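Putative tryptophan halogenase (PDB 6Y1W) is thought to be a flavin-dependent halogenase that uses FAD and is assigned to the monooxygenases. Local coordinates at residues Leu233-Glu238 with Val328-Cys333; Trp243-Ser248 with Arg408-Met413. All blocks are in the same frame, centred on the assembly; numbering follows the deposited sequence. Where two conformers were deposited one is given.

Contact 1: Leu233-Glu238 with Val328-Cys333; sequences LGVGSE and VWEKNC
Leu-233 and Val-235 pack from the segment after helix 227-232 against a beta hairpin, whose strands 329-330 and 333-335 are joined by a type II' turn from Glu-330 to Cys-333 and close one edge of the large mixed sheet in the Rossmann-type, probably FAD-binding, part of the fold. The dense part is apolar. CD1 of Leu-233 lies 3.6 Å from CB of Cys-333 and also touches the backbone oxygen of Glu-330, while CG2 of Val-235 packs 3.6 Å from CG of Glu-330. With chi1 at 172°, this CG stands anti to the backbone N and lies against the valine methyl; the bend at chi2 (84°) turns the carboxylate away from the line of the chain. Ile-229 of helix 227-232 touches both Val-235 and Glu-330.

Toward solvent the packing thins: CD2 of Leu-233 keeps 4.3 Å from CD of Lys-331. The carboxylate of Glu-330 divides its duties, OE1 forming a salt bridge with Arg-327 and OE2 turning to a water. This water donates to both segments and ties them at their polar side, lying 2.9 Å from O of Leu-233 and 3.0 Å from OE2 of Glu-330.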
ATOM      1  N   LEU A 233     -16.334  29.102  -0.996  1.00 19.99           N
ATOM      2  CA  LEU A 233     -14.988  29.066  -0.446  1.00 20.33           C
ATOM      3  C   LEU A 233     -13.888  29.325  -1.477  1.00 21.86           C
ATOM      4  O   LEU A 233     -12.725  29.479  -1.088  1.00 25.49           O
ATOM      5  CB  LEU A 233     -14.767  27.725   0.251  1.00 24.07           C
ATOM      6  CG  LEU A 233     -15.708  27.470   1.439  1.00 18.84           C
ATOM      7  CD1 LEU A 233     -15.511  26.085   1.995  1.00 20.19           C
ATOM      8  CD2 LEU A 233     -15.454  28.494   2.548  1.00 20.57           C
ATOM      9  N   GLY A 234     -14.215  29.335  -2.770  1.00 24.01           N
ATOM     10  CA  GLY A 234     -13.229  29.755  -3.758  1.00 27.82           C
ATOM     11  C   GLY A 234     -12.063  28.817  -3.984  1.00 29.50           C
ATOM     12  O   GLY A 234     -10.981  29.272  -4.373  1.00 25.10           O
ATOM     13  N   VAL A 235     -12.230  27.516  -3.728  1.00 18.72           N
ATOM     14  CA  VAL A 235     -11.153  26.570  -3.972  1.00 16.92           C
ATOM     15  C   VAL A 235     -11.126  26.313  -5.474  1.00 22.41           C
ATOM     16  O   VAL A 235     -12.148  25.956  -6.064  1.00 23.83           O
ATOM     17  CB  VAL A 235     -11.382  25.260  -3.200  1.00 18.77           C
ATOM     18  CG1 VAL A 235     -10.249  24.300  -3.454  1.00 21.75           C
ATOM     19  CG2 VAL A 235     -11.587  25.533  -1.685  1.00 20.21           C
ATOM     20  N   GLY A 236     -10.000  26.588  -6.104  1.00 23.19           N
ATOM     21  CA  GLY A 236      -9.873  26.354  -7.528  1.00 31.99           C
ATOM     22  C   GLY A 236      -9.633  24.889  -7.829  1.00 28.38           C
ATOM     23  O   GLY A 236      -9.539  24.046  -6.929  1.00 25.43           O
ATOM     24  N   SER A 237      -9.471  24.577  -9.127  1.00 22.76           N
ATOM     25  CA  SER A 237      -9.191  23.217  -9.558  0.59 19.79           C
ATOM     26  C   SER A 237      -8.011  23.186 -10.520  1.00 21.85           C
ATOM     27  O   SER A 237      -7.725  24.177 -11.188  1.00 22.77           O
ATOM     28  CB  SER A 237     -10.430  22.603 -10.193  0.59 22.83           C
ATOM     29  OG  SER A 237     -11.532  22.808  -9.321  0.59 25.63           O
ATOM     30  N   GLU A 238      -7.325  22.027 -10.547  1.00 20.08           N
ATOM     31  CA  GLU A 238      -6.158  21.786 -11.394  1.00 21.31           C
ATOM     32  C   GLU A 238      -6.684  21.394 -12.766  1.00 21.15           C
ATOM     33  O   GLU A 238      -7.601  20.580 -12.854  1.00 23.45           O
ATOM     34  CB  GLU A 238      -5.273  20.678 -10.813  1.00 26.52           C
ATOM     35  CG  GLU A 238      -3.838  20.624 -11.382  1.00 40.78           C
ATOM     36  CD  GLU A 238      -3.111  19.278 -11.156  1.00 52.10           C
ATOM     37  OE1 GLU A 238      -3.514  18.475 -10.279  1.00 38.47           O
ATOM     38  OE2 GLU A 238      -2.129  19.007 -11.889  1.00 70.61           O
ATOM     39  N   VAL A 328      -9.876  19.092  -1.386  1.00 16.35           N
ATOM     40  CA  VAL A 328     -11.257  18.619  -1.347  1.00 15.31           C
ATOM     41  C   VAL A 328     -11.904  18.894   0.001  1.00 16.66           C
ATOM     42  O   VAL A 328     -13.139  18.985   0.065  1.00 19.07           O
ATOM     43  CB  VAL A 328     -11.339  17.126  -1.710  1.00 19.10           C
ATOM     44  CG1 VAL A 328     -11.048  16.980  -3.199  1.00 20.39           C
ATOM     45  CG2 VAL A 328     -10.349  16.303  -0.931  1.00 19.73           C
ATOM     46  N   TRP A 329     -11.105  19.101   1.046  1.00 17.00           N
ATOM     47  CA  TRP A 329     -11.611  19.488   2.358  1.00 16.79           C
ATOM     48  C   TRP A 329     -11.042  20.873   2.627  1.00 18.22           C
ATOM     49  O   TRP A 329      -9.818  21.038   2.694  1.00 18.76           O
ATOM     50  CB  TRP A 329     -11.161  18.505   3.435  1.00 18.35           C
ATOM     51  CG  TRP A 329     -11.817  18.709   4.801  1.00 15.94           C
ATOM     52  CD1 TRP A 329     -12.400  19.839   5.286  1.00 18.66           C
ATOM     53  CD2 TRP A 329     -11.942  17.719   5.810  1.00 15.80           C
ATOM     54  NE1 TRP A 329     -12.876  19.617   6.563  1.00 17.94           N
ATOM     55  CE2 TRP A 329     -12.597  18.330   6.918  1.00 14.11           C
ATOM     56  CE3 TRP A 329     -11.552  16.387   5.904  1.00 17.24           C
ATOM     57  CZ2 TRP A 329     -12.896  17.638   8.073  1.00 14.59           C
ATOM     58  CZ3 TRP A 329     -11.828  15.685   7.096  1.00 18.74           C
ATOM     59  CH2 TRP A 329     -12.487  16.333   8.164  1.00 19.88           C
ATOM     60  N   GLU A 330     -11.925  21.851   2.759  1.00 15.94           N
ATOM     61  CA  GLU A 330     -11.516  23.235   3.019  1.00 15.68           C
ATOM     62  C   GLU A 330     -12.365  23.721   4.179  1.00 19.18           C
ATOM     63  O   GLU A 330     -13.594  23.691   4.086  1.00 17.79           O
ATOM     64  CB  GLU A 330     -11.720  24.093   1.764  1.00 18.34           C
ATOM     65  CG  GLU A 330     -11.524  25.589   1.960  1.00 21.38           C
ATOM     66  CD  GLU A 330     -10.083  25.978   1.855  1.00 32.24           C
ATOM     67  OE1 GLU A 330      -9.235  25.074   1.689  1.00 24.93           O
ATOM     68  OE2 GLU A 330      -9.801  27.190   1.951  1.00 43.89           O
ATOM     69  N   LYS A 331     -11.708  24.165   5.263  1.00 21.82           N
ATOM     70  CA  LYS A 331     -12.430  24.614   6.457  1.00 17.38           C
ATOM     71  C   LYS A 331     -13.409  23.516   6.882  1.00 17.43           C
ATOM     72  O   LYS A 331     -12.979  22.402   7.148  1.00 19.33           O
ATOM     73  CB  LYS A 331     -13.138  25.943   6.207  1.00 19.20           C
ATOM     74  CG  LYS A 331     -12.171  27.076   5.720  1.00 22.76           C
ATOM     75  CD  LYS A 331     -12.777  28.476   5.856  1.00 26.07           C
ATOM     76  CE  LYS A 331     -11.738  29.565   5.526  1.00 32.27           C
ATOM     77  NZ  LYS A 331     -10.436  29.180   6.097  1.00 43.07           N
ATOM     78  N   ASN A 332     -14.704  23.815   6.980  1.00 14.49           N
ATOM     79  CA  ASN A 332     -15.675  22.809   7.418  1.00 14.54           C
ATOM     80  C   ASN A 332     -16.528  22.280   6.265  1.00 17.59           C
ATOM     81  O   ASN A 332     -17.689  21.909   6.463  1.00 17.86           O
ATOM     82  CB  ASN A 332     -16.578  23.344   8.539  1.00 18.11           C
ATOM     83  CG  ASN A 332     -17.487  24.494   8.088  1.00 16.43           C
ATOM     84  OD1 ASN A 332     -17.191  25.225   7.150  1.00 19.63           O
ATOM     85  ND2 ASN A 332     -18.622  24.630   8.745  1.00 18.80           N
ATOM     86  N   CYS A 333     -15.940  22.195   5.075  1.00 17.79           N
ATOM     87  CA  CYS A 333     -16.619  21.730   3.874  1.00 18.51           C
ATOM     88  C   CYS A 333     -15.811  20.612   3.210  1.00 17.20           C
ATOM     89  O   CYS A 333     -14.604  20.753   2.995  1.00 17.43           O
ATOM     90  CB  CYS A 333     -16.800  22.897   2.892  1.00 18.77           C
ATOM     91  SG  CYS A 333     -17.594  22.404   1.337  1.00 19.24           S
TER
HETATM   92  O   HOH W   1     -11.845  29.347   1.625  1.00 32.64           O

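Contact 2: Trp243-Ser248 with Arg408-Met413; sequences WLFADS and RDCASM
Phe-245 and Met-413 lie alongside each other, pointing opposite ways, where the irregular segment 243-248 lies against the C-terminal end of helix 405-412, an example of loop-to-helix packing built around two sulfur-aromatic contacts. Both sulfurs approach the phenylalanine ring from one side of its plane, and CB of Asp-409 from the other. SG of Cys-410 sits 3.8 Å from CE2 of the ring and 4.7 Å from its centroid, while SD of Met-413 is 3.9 Å from CZ; both sulfurs stand obliquely, 53° off the ring normal. CB of Asp-409 adds a third oblique contact, again at CE2. Its carboxylate plane is turned 79° from the ring, and OD2 is hydrogen-bonded to Tyr-293, so the polar end of the aspartate is engaged elsewhere while its methylene serves the aromatic group.

Met-413, the first residue to leave the helical conformation, can be followed outward. Its CB points toward the loop. With CG set between the backbone N and the carbonyl carbon (chi1 67°) and the chain extended beyond it, the sulfur is led across to the Phe-245 ring and the backbone of Trp-243. There SD lies 3.4 Å from O of Trp-243. The methyl CE finishes the chain, also 3.4 Å from O of Trp-243. The indole of Trp-243 packs elsewhere, against Arg-389 and Ile-393 of helix 371-397 and against Pro-416.

With thioether, thiol and aromatic groups meeting across the contact, and the carboxylate of Asp-409 bonded to Tyr-293, cohesion between loop and helix end probably rests largely on dispersion and the polarisability of sulfur, as no hydrogen bond joins the two segments.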
ATOM      1  N   TRP A 243      -3.679  17.095 -21.026  1.00 15.72           N
ATOM      2  CA  TRP A 243      -3.472  15.667 -21.252  1.00 13.93           C
ATOM      3  C   TRP A 243      -4.723  14.941 -21.713  1.00 15.28           C
ATOM      4  O   TRP A 243      -4.610  13.841 -22.263  1.00 17.67           O
ATOM      5  CB  TRP A 243      -3.002  14.971 -19.972  1.00 18.56           C
ATOM      6  CG  TRP A 243      -1.687  15.498 -19.438  1.00 15.95           C
ATOM      7  CD1 TRP A 243      -0.492  15.555 -20.112  1.00 17.66           C
ATOM      8  CD2 TRP A 243      -1.453  16.029 -18.128  1.00 19.13           C
ATOM      9  NE1 TRP A 243       0.488  16.091 -19.275  1.00 20.94           N
ATOM     10  CE2 TRP A 243      -0.084  16.393 -18.062  1.00 21.19           C
ATOM     11  CE3 TRP A 243      -2.269  16.234 -17.003  1.00 24.53           C
ATOM     12  CZ2 TRP A 243       0.491  16.955 -16.912  1.00 23.61           C
ATOM     13  CZ3 TRP A 243      -1.689  16.794 -15.842  1.00 24.62           C
ATOM     14  CH2 TRP A 243      -0.318  17.138 -15.816  1.00 27.31           C
ATOM     15  N   LEU A 244      -5.899  15.488 -21.433  1.00 15.28           N
ATOM     16  CA  LEU A 244      -7.165  14.784 -21.622  1.00 14.51           C
ATOM     17  C   LEU A 244      -8.091  15.745 -22.346  1.00 15.78           C
ATOM     18  O   LEU A 244      -8.476  16.769 -21.781  1.00 16.60           O
ATOM     19  CB  LEU A 244      -7.749  14.340 -20.269  1.00 13.85           C
ATOM     20  CG  LEU A 244      -6.916  13.235 -19.592  1.00 14.11           C
ATOM     21  CD1 LEU A 244      -7.463  13.039 -18.154  1.00 16.40           C
ATOM     22  CD2 LEU A 244      -6.992  11.947 -20.442  1.00 15.24           C
ATOM     23  N   PHE A 245      -8.447  15.414 -23.595  1.00 14.39           N
ATOM     24  CA  PHE A 245      -9.094  16.386 -24.475  1.00 14.87           C
ATOM     25  C   PHE A 245     -10.620  16.322 -24.486  1.00 15.29           C
ATOM     26  O   PHE A 245     -11.264  17.254 -24.988  1.00 16.01           O
ATOM     27  CB  PHE A 245      -8.598  16.210 -25.933  1.00 16.00           C
ATOM     28  CG  PHE A 245      -7.093  16.168 -26.066  1.00 15.97           C
ATOM     29  CD1 PHE A 245      -6.258  16.782 -25.136  1.00 19.45           C
ATOM     30  CD2 PHE A 245      -6.515  15.485 -27.132  1.00 15.48           C
ATOM     31  CE1 PHE A 245      -4.850  16.716 -25.282  1.00 21.32           C
ATOM     32  CE2 PHE A 245      -5.132  15.424 -27.275  1.00 21.49           C
ATOM     33  CZ  PHE A 245      -4.309  16.035 -26.360  1.00 19.82           C
ATOM     34  N   ALA A 246     -11.228  15.236 -24.003  1.00 14.76           N
ATOM     35  CA  ALA A 246     -12.693  15.159 -24.016  1.00 15.67           C
ATOM     36  C   ALA A 246     -13.327  16.181 -23.080  1.00 15.58           C
ATOM     37  O   ALA A 246     -12.813  16.459 -21.998  1.00 18.74           O
ATOM     38  CB  ALA A 246     -13.113  13.746 -23.605  1.00 13.68           C
ATOM     39  N   ASP A 247     -14.448  16.748 -23.520  1.00 14.73           N
ATOM     40  CA  ASP A 247     -15.138  17.754 -22.717  1.00 14.75           C
ATOM     41  C   ASP A 247     -16.637  17.729 -22.972  1.00 15.70           C
ATOM     42  O   ASP A 247     -17.352  18.571 -22.405  1.00 16.14           O
ATOM     43  CB  ASP A 247     -14.579  19.150 -23.015  1.00 17.31           C
ATOM     44  CG  ASP A 247     -14.803  19.583 -24.467  1.00 25.57           C
ATOM     45  OD1 ASP A 247     -15.461  18.878 -25.254  1.00 21.40           O
ATOM     46  OD2 ASP A 247     -14.282  20.653 -24.853  1.00 23.58           O
ATOM     47  N   SER A 248     -17.142  16.744 -23.723  1.00 17.67           N
ATOM     48  CA  SER A 248     -18.535  16.725 -24.133  1.00 15.09           C
ATOM     49  C   SER A 248     -19.023  15.277 -24.182  1.00 13.63           C
ATOM     50  O   SER A 248     -18.242  14.359 -24.431  1.00 15.28           O
ATOM     51  CB  SER A 248     -18.698  17.335 -25.526  1.00 22.58           C
ATOM     52  OG  SER A 248     -18.197  18.674 -25.577  1.00 21.40           O
ATOM     53  N   ARG A 408      -3.075  11.601 -33.444  1.00 17.58           N
ATOM     54  CA  ARG A 408      -1.675  12.026 -33.526  1.00 17.82           C
ATOM     55  C   ARG A 408      -1.319  12.917 -32.350  1.00 16.67           C
ATOM     56  O   ARG A 408      -0.208  12.817 -31.797  1.00 18.46           O
ATOM     57  CB  ARG A 408      -1.412  12.761 -34.846  1.00 16.21           C
ATOM     58  CG  ARG A 408      -1.476  11.828 -36.063  1.00 16.61           C
ATOM     59  CD  ARG A 408      -1.009  12.579 -37.348  1.00 15.21           C
ATOM     60  NE  ARG A 408      -1.882  13.674 -37.790  1.00 17.29           N
ATOM     61  CZ  ARG A 408      -2.981  13.559 -38.546  1.00 17.99           C
ATOM     62  NH1 ARG A 408      -3.441  12.359 -38.925  1.00 15.69           N
ATOM     63  NH2 ARG A 408      -3.642  14.652 -38.916  1.00 16.37           N
ATOM     64  N   ASP A 409      -2.254  13.787 -31.952  1.00 15.10           N
ATOM     65  CA  ASP A 409      -1.989  14.670 -30.814  1.00 16.54           C
ATOM     66  C   ASP A 409      -1.916  13.870 -29.511  1.00 19.07           C
ATOM     67  O   ASP A 409      -1.035  14.107 -28.672  1.00 20.38           O
ATOM     68  CB  ASP A 409      -3.059  15.758 -30.688  1.00 17.65           C
ATOM     69  CG  ASP A 409      -2.997  16.795 -31.815  1.00 22.72           C
ATOM     70  OD1 ASP A 409      -2.067  16.750 -32.669  1.00 22.96           O
ATOM     71  OD2 ASP A 409      -3.906  17.628 -31.851  1.00 21.95           O
ATOM     72  N   CYS A 410      -2.805  12.885 -29.343  1.00 15.37           N
ATOM     73  CA  CYS A 410      -2.740  12.058 -28.128  1.00 14.34           C
ATOM     74  C   CYS A 410      -1.421  11.301 -28.048  1.00 15.52           C
ATOM     75  O   CYS A 410      -0.835  11.149 -26.969  1.00 16.56           O
ATOM     76  CB  CYS A 410      -3.898  11.044 -28.093  1.00 14.84           C
ATOM     77  SG  CYS A 410      -5.556  11.696 -27.833  1.00 16.61           S
ATOM     78  N   ALA A 411      -0.946  10.790 -29.186  0.50 16.65           N
ATOM     79  CA  ALA A 411       0.269   9.984 -29.182  0.50 16.68           C
ATOM     80  C   ALA A 411       1.519  10.829 -28.964  0.50 17.71           C
ATOM     81  O   ALA A 411       2.526  10.321 -28.448  0.50 18.66           O
ATOM     82  CB  ALA A 411       0.360   9.203 -30.500  0.50 17.41           C
ATOM     83  N   SER A 412       1.480  12.102 -29.352  1.00 19.06           N
ATOM     84  CA  SER A 412       2.683  12.941 -29.361  1.00 17.50           C
ATOM     85  C   SER A 412       2.755  13.915 -28.188  1.00 19.36           C
ATOM     86  O   SER A 412       3.821  14.509 -27.961  1.00 20.33           O
ATOM     87  CB  SER A 412       2.753  13.713 -30.693  1.00 22.12           C
ATOM     88  OG  SER A 412       1.799  14.759 -30.722  1.00 25.15           O
ATOM     89  N   MET A 413       1.686  14.056 -27.411  1.00 17.76           N
ATOM     90  CA  MET A 413       1.646  15.035 -26.322  1.00 15.13           C
ATOM     91  C   MET A 413       2.666  14.690 -25.240  1.00 18.27           C
ATOM     92  O   MET A 413       3.012  13.522 -25.023  1.00 16.99           O
ATOM     93  CB  MET A 413       0.233  15.077 -25.720  1.00 18.24           C
ATOM     94  CG  MET A 413      -0.146  13.806 -25.002  1.00 18.39           C
ATOM     95  SD  MET A 413      -1.810  13.923 -24.251  1.00 18.63           S
ATOM     96  CE  MET A 413      -2.046  12.239 -23.770  1.00 17.15           C
TER

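How the contacts relate
The four segments alternate along the chain, which passes from contact 1 (233-238) to contact 2 (243-248), returns to contact 1 (328-333) and goes again to contact 2 (408-413). The centres of the two contacts lie 28 Å apart, yet their nearest atoms, in the side chains of Glu-238 and Trp-243, come within about 5 Å without touching. Contact 1 belongs to the edge of the eight-stranded mixed sheet. Helix 371-397 runs by both, touching Val-328 and Trp-329 at one and Trp-243 at the other. The short run through strand 237-239, an edge of a small three-stranded antiparallel sheet, leads from the edge of the large sheet to the loop before strand 248-254 of the seven-stranded sheet.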